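Local coordinates for protein phosphodiesterase (Salpingoeca rosetta, PDB 7CJ3) that has a transmembrane domain of the bacteriorhodopsin-like family, a bundle of helices that holds retinal, at residues Thr121-Tyr131 against Arg243-Glu254. Numbering follows the deposited sequence.
Sequences TQGNPVWLMRY and RRQGYIDFQVGE
Arg130 and Glu254 meet end-on in a salt bridge at one end of the rhodopsin-like helical bundle, joining the first turn of helix 128-149 to the first turns of helix 250-277. Arg130 NH1 donates to Glu254 OE2 at 2.6 Å, while its NH2 reaches the syn lone pair of Glu254 OE1 at 2.9 Å. The grip is twisted rather than flat, for the guanidinium and carboxylate planes stand 55° apart. Arg243 completes a salt-bridge network, its NH1 taking the anti lone pair of Glu254 OE1 at 2.6 Å. A single buried carboxylate thus serves two arginines, which would be expected to stabilise a negative charge on it; Glu240 makes a salt bridge with Arg243 NH2, and the Tyr62 hydroxyl is hydrogen-bonded to Glu254 OE2.

Beside this network Phe250 fills the apolar part of the contact. Pro125 CD lies over one face of its ring, 3.8 Å from the centroid, in a CH-pi contact to which the compact, rigid proline ring offers its CD hydrogens; Glu254 CG lies over the rim of the opposite face. With CG anti to the backbone N (chi1 -172°), the phenyl ring is directed toward Pro125. Trp127 approaches obliquely, its indole NE1 3.9 Å from Phe250 CZ, and Asn124 ND2 comes obliquely to within 3.3 Å of Phe250 CD1.

Farther along, Gln122 meets the end of helix 235-245, where Gly246, with positive phi, closes a Schellman motif. A bend at chi2 helps turn the glutamine amide to the helix terminus: NE2 donates to Arg244 O at 2.6 Å. Thr121 OG1 rests against Arg244 CG and donates to Gln122 OE1 at 2.7 Å, so both ends of this amide are held. The Gln122 N-H...O bond is nearly straight at 169°, yet NE2 stands above the carbonyl plane of Arg244, off its lone pairs.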
loop_
_atom_site.group_PDB
_atom_site.type_symbol
_atom_site.label_atom_id
_atom_site.label_comp_id
_atom_site.label_asym_id
_atom_site.label_seq_id
_atom_site.Cartn_x
_atom_site.Cartn_y
_atom_site.Cartn_z
ATOM N N THR B 121 -26.517 16.226 10.138
ATOM C CA THR B 121 -27.358 15.196 9.484
ATOM C C THR B 121 -27.451 13.944 10.359
ATOM O O THR B 121 -28.545 13.411 10.467
ATOM C CB THR B 121 -26.888 14.947 8.049
ATOM O OG1 THR B 121 -25.495 14.640 8.032
ATOM C CG2 THR B 121 -27.150 16.157 7.178
ATOM N N GLN B 122 -26.365 13.480 10.964
ATOM C CA GLN B 122 -26.350 12.175 11.708
ATOM C C GLN B 122 -25.698 12.318 13.087
ATOM O O GLN B 122 -25.830 11.395 13.880
ATOM C CB GLN B 122 -25.598 11.101 10.912
ATOM C CG GLN B 122 -26.386 10.540 9.740
ATOM C CD GLN B 122 -26.272 11.342 8.477
ATOM O OE1 GLN B 122 -25.253 11.977 8.194
ATOM N NE2 GLN B 122 -27.326 11.276 7.677
ATOM N N GLY B 123 -25.021 13.432 13.370
ATOM C CA GLY B 123 -24.183 13.551 14.571
ATOM C C GLY B 123 -22.956 12.651 14.480
ATOM O O GLY B 123 -22.448 12.220 15.539
ATOM N N ASN B 124 -22.505 12.381 13.250
ATOM C CA ASN B 124 -21.273 11.624 12.914
ATOM C C ASN B 124 -20.102 12.573 13.072
ATOM O O ASN B 124 -20.266 13.783 12.973
ATOM C CB ASN B 124 -21.311 11.049 11.487
ATOM C CG ASN B 124 -22.060 9.732 11.374
ATOM O OD1 ASN B 124 -22.372 9.104 12.375
ATOM N ND2 ASN B 124 -22.354 9.302 10.164
ATOM N N PRO B 125 -18.879 12.058 13.326
ATOM C CA PRO B 125 -17.707 12.936 13.450
ATOM C C PRO B 125 -17.196 13.476 12.102
ATOM O O PRO B 125 -17.200 12.771 11.127
ATOM C CB PRO B 125 -16.654 12.064 14.148
ATOM C CG PRO B 125 -17.117 10.618 13.958
ATOM C CD PRO B 125 -18.583 10.637 13.561
ATOM N N VAL B 126 -16.768 14.732 12.098
ATOM C CA VAL B 126 -16.135 15.443 10.963
ATOM C C VAL B 126 -14.649 15.599 11.297
ATOM O O VAL B 126 -14.300 16.432 12.145
ATOM C CB VAL B 126 -16.805 16.813 10.751
ATOM C CG1 VAL B 126 -16.342 17.495 9.466
ATOM C CG2 VAL B 126 -18.310 16.693 10.784
ATOM N N TRP B 127 -13.797 14.807 10.653
ATOM C CA TRP B 127 -12.345 14.752 10.936
ATOM C C TRP B 127 -11.683 15.946 10.254
ATOM O O TRP B 127 -11.475 15.884 8.993
ATOM C CB TRP B 127 -11.764 13.443 10.434
ATOM C CG TRP B 127 -12.343 12.204 11.045
ATOM C CD1 TRP B 127 -12.819 11.114 10.368
ATOM C CD2 TRP B 127 -12.426 11.866 12.441
ATOM N NE1 TRP B 127 -13.199 10.134 11.243
ATOM C CE2 TRP B 127 -12.984 10.569 12.520
ATOM C CE3 TRP B 127 -12.072 12.513 13.631
ATOM C CZ2 TRP B 127 -13.212 9.924 13.740
ATOM C CZ3 TRP B 127 -12.313 11.874 14.831
ATOM C CH2 TRP B 127 -12.856 10.592 14.891
ATOM N N LEU B 128 -11.335 16.976 11.047
ATOM C CA LEU B 128 -10.706 18.226 10.545
ATOM C C LEU B 128 -9.282 17.933 10.043
ATOM O O LEU B 128 -8.759 18.665 9.160
ATOM C CB LEU B 128 -10.719 19.217 11.706
ATOM C CG LEU B 128 -12.115 19.747 12.069
ATOM C CD1 LEU B 128 -12.141 20.356 13.473
ATOM C CD2 LEU B 128 -12.580 20.761 11.027
ATOM N N MET B 129 -8.680 16.862 10.552
ATOM C CA MET B 129 -7.322 16.410 10.136
ATOM C C MET B 129 -7.358 15.891 8.688
ATOM O O MET B 129 -6.492 16.304 7.902
ATOM C CB MET B 129 -6.770 15.341 11.085
ATOM C CG MET B 129 -5.347 14.920 10.765
ATOM S SD MET B 129 -4.098 16.200 11.002
ATOM C CE MET B 129 -3.795 15.907 12.744
ATOM N N ARG B 130 -8.349 15.076 8.324
ATOM C CA ARG B 130 -8.517 14.641 6.911
ATOM C C ARG B 130 -8.700 15.886 6.033
ATOM O O ARG B 130 -7.928 16.022 5.056
ATOM C CB ARG B 130 -9.643 13.633 6.715
ATOM C CG ARG B 130 -9.651 13.027 5.314
ATOM C CD ARG B 130 -10.471 11.740 5.226
ATOM N NE ARG B 130 -11.775 11.892 5.858
ATOM C CZ ARG B 130 -12.458 10.913 6.458
ATOM N NH1 ARG B 130 -12.004 9.661 6.473
ATOM N NH2 ARG B 130 -13.619 11.183 7.022
ATOM N N TYR B 131 -9.620 16.784 6.394
ATOM C CA TYR B 131 -9.844 18.051 5.646
ATOM C C TYR B 131 -8.527 18.849 5.573
ATOM O O TYR B 131 -8.175 19.298 4.458
ATOM C CB TYR B 131 -11.014 18.839 6.250
ATOM C CG TYR B 131 -12.381 18.376 5.808
ATOM C CD1 TYR B 131 -12.857 18.645 4.515
ATOM C CD2 TYR B 131 -13.227 17.697 6.675
ATOM C CE1 TYR B 131 -14.112 18.233 4.095
ATOM C CE2 TYR B 131 -14.495 17.288 6.278
ATOM C CZ TYR B 131 -14.941 17.554 4.986
ATOM O OH TYR B 131 -16.197 17.153 4.599
ATOM N N ARG B 243 -23.617 9.067 2.558
ATOM C CA ARG B 243 -23.591 8.907 4.030
ATOM C C ARG B 243 -24.537 9.938 4.668
ATOM O O ARG B 243 -25.342 9.554 5.556
ATOM C CB ARG B 243 -22.161 9.012 4.544
ATOM C CG ARG B 243 -22.060 8.710 6.033
ATOM C CD ARG B 243 -20.631 8.623 6.513
ATOM N NE ARG B 243 -19.770 9.718 6.090
ATOM C CZ ARG B 243 -18.440 9.673 6.014
ATOM N NH1 ARG B 243 -17.769 8.579 6.324
ATOM N NH2 ARG B 243 -17.789 10.745 5.593
ATOM N N ARG B 244 -24.476 11.191 4.220
ATOM C CA ARG B 244 -25.315 12.284 4.767
ATOM C C ARG B 244 -26.809 11.961 4.613
ATOM O O ARG B 244 -27.610 12.510 5.413
ATOM C CB ARG B 244 -24.986 13.610 4.074
ATOM C CG ARG B 244 -23.914 14.415 4.791
ATOM C CD ARG B 244 -23.630 15.773 4.204
ATOM N NE ARG B 244 -22.223 16.054 4.089
ATOM C CZ ARG B 244 -21.680 17.272 3.964
ATOM N NH1 ARG B 244 -22.433 18.362 3.931
ATOM N NH2 ARG B 244 -20.363 17.399 3.892
ATOM N N GLN B 245 -27.175 11.156 3.608
ATOM C CA GLN B 245 -28.593 10.842 3.243
ATOM C C GLN B 245 -29.070 9.596 4.001
ATOM O O GLN B 245 -30.271 9.418 4.119
ATOM C CB GLN B 245 -28.715 10.629 1.734
ATOM C CG GLN B 245 -28.305 11.830 0.891
ATOM C CD GLN B 245 -29.274 12.983 0.968
ATOM O OE1 GLN B 245 -28.933 14.135 0.722
ATOM N NE2 GLN B 245 -30.522 12.686 1.304
ATOM N N GLY B 246 -28.157 8.766 4.495
ATOM C CA GLY B 246 -28.483 7.619 5.356
ATOM C C GLY B 246 -28.410 6.297 4.630
ATOM O O GLY B 246 -28.874 5.320 5.214
ATOM N N TYR B 247 -27.784 6.260 3.448
ATOM C CA TYR B 247 -27.744 5.092 2.522
ATOM C C TYR B 247 -26.559 4.156 2.813
ATOM O O TYR B 247 -26.676 2.976 2.473
ATOM C CB TYR B 247 -27.718 5.580 1.074
ATOM C CG TYR B 247 -28.952 6.343 0.656
ATOM C CD1 TYR B 247 -30.223 5.944 1.054
ATOM C CD2 TYR B 247 -28.850 7.435 -0.197
ATOM C CE1 TYR B 247 -31.355 6.633 0.649
ATOM C CE2 TYR B 247 -29.981 8.119 -0.636
ATOM C CZ TYR B 247 -31.235 7.725 -0.195
ATOM O OH TYR B 247 -32.350 8.408 -0.585
ATOM N N ILE B 248 -25.450 4.679 3.364
ATOM C CA ILE B 248 -24.309 3.915 3.971
ATOM C C ILE B 248 -24.133 4.427 5.401
ATOM O O ILE B 248 -24.444 5.605 5.625
ATOM C CB ILE B 248 -23.013 4.066 3.142
ATOM C CG1 ILE B 248 -22.530 5.514 3.048
ATOM C CG2 ILE B 248 -23.193 3.479 1.748
ATOM C CD1 ILE B 248 -21.202 5.660 2.358
ATOM N N ASP B 249 -23.662 3.586 6.325
ATOM C CA ASP B 249 -23.269 4.000 7.700
ATOM C C ASP B 249 -21.866 4.634 7.661
ATOM O O ASP B 249 -21.211 4.658 6.602
ATOM C CB ASP B 249 -23.363 2.837 8.703
ATOM C CG ASP B 249 -22.413 1.654 8.504
ATOM O OD1 ASP B 249 -22.644 0.899 7.582
ATOM O OD2 ASP B 249 -21.456 1.479 9.312
ATOM N N PHE B 250 -21.412 5.139 8.800
ATOM C CA PHE B 250 -20.209 5.987 8.935
ATOM C C PHE B 250 -18.960 5.201 8.538
ATOM O O PHE B 250 -18.189 5.696 7.638
ATOM C CB PHE B 250 -20.094 6.493 10.372
ATOM C CG PHE B 250 -19.004 7.513 10.486
ATOM C CD1 PHE B 250 -19.088 8.699 9.768
ATOM C CD2 PHE B 250 -17.864 7.246 11.244
ATOM C CE1 PHE B 250 -18.055 9.623 9.837
ATOM C CE2 PHE B 250 -16.839 8.179 11.313
ATOM C CZ PHE B 250 -16.938 9.364 10.610
ATOM N N GLN B 251 -18.797 4.027 9.179
ATOM C CA GLN B 251 -17.633 3.111 9.019
ATOM C C GLN B 251 -17.476 2.671 7.552
ATOM O O GLN B 251 -16.339 2.690 7.055
ATOM C CB GLN B 251 -17.753 1.916 9.967
ATOM C CG GLN B 251 -17.694 2.299 11.426
ATOM C CD GLN B 251 -17.311 1.187 12.375
ATOM O OE1 GLN B 251 -18.146 0.429 12.838
ATOM N NE2 GLN B 251 -16.040 1.095 12.699
ATOM N N VAL B 252 -18.561 2.308 6.861
ATOM C CA VAL B 252 -18.480 1.940 5.412
ATOM C C VAL B 252 -17.918 3.129 4.627
ATOM O O VAL B 252 -17.014 2.915 3.827
ATOM C CB VAL B 252 -19.844 1.446 4.863
ATOM C CG1 VAL B 252 -19.908 1.501 3.337
ATOM C CG2 VAL B 252 -20.184 0.025 5.343
ATOM N N GLY B 253 -18.400 4.350 4.888
ATOM C CA GLY B 253 -17.886 5.595 4.273
ATOM C C GLY B 253 -16.406 5.857 4.562
ATOM O O GLY B 253 -15.673 6.281 3.626
ATOM N N GLU B 254 -15.970 5.643 5.810
ATOM C CA GLU B 254 -14.561 5.865 6.241
ATOM C C GLU B 254 -13.633 4.937 5.453
ATOM O O GLU B 254 -12.578 5.420 4.956
ATOM C CB GLU B 254 -14.463 5.694 7.761
ATOM C CG GLU B 254 -15.075 6.877 8.511
ATOM C CD GLU B 254 -14.577 8.215 7.992
ATOM O OE1 GLU B 254 -15.299 8.841 7.216
ATOM O OE2 GLU B 254 -13.447 8.601 8.315
#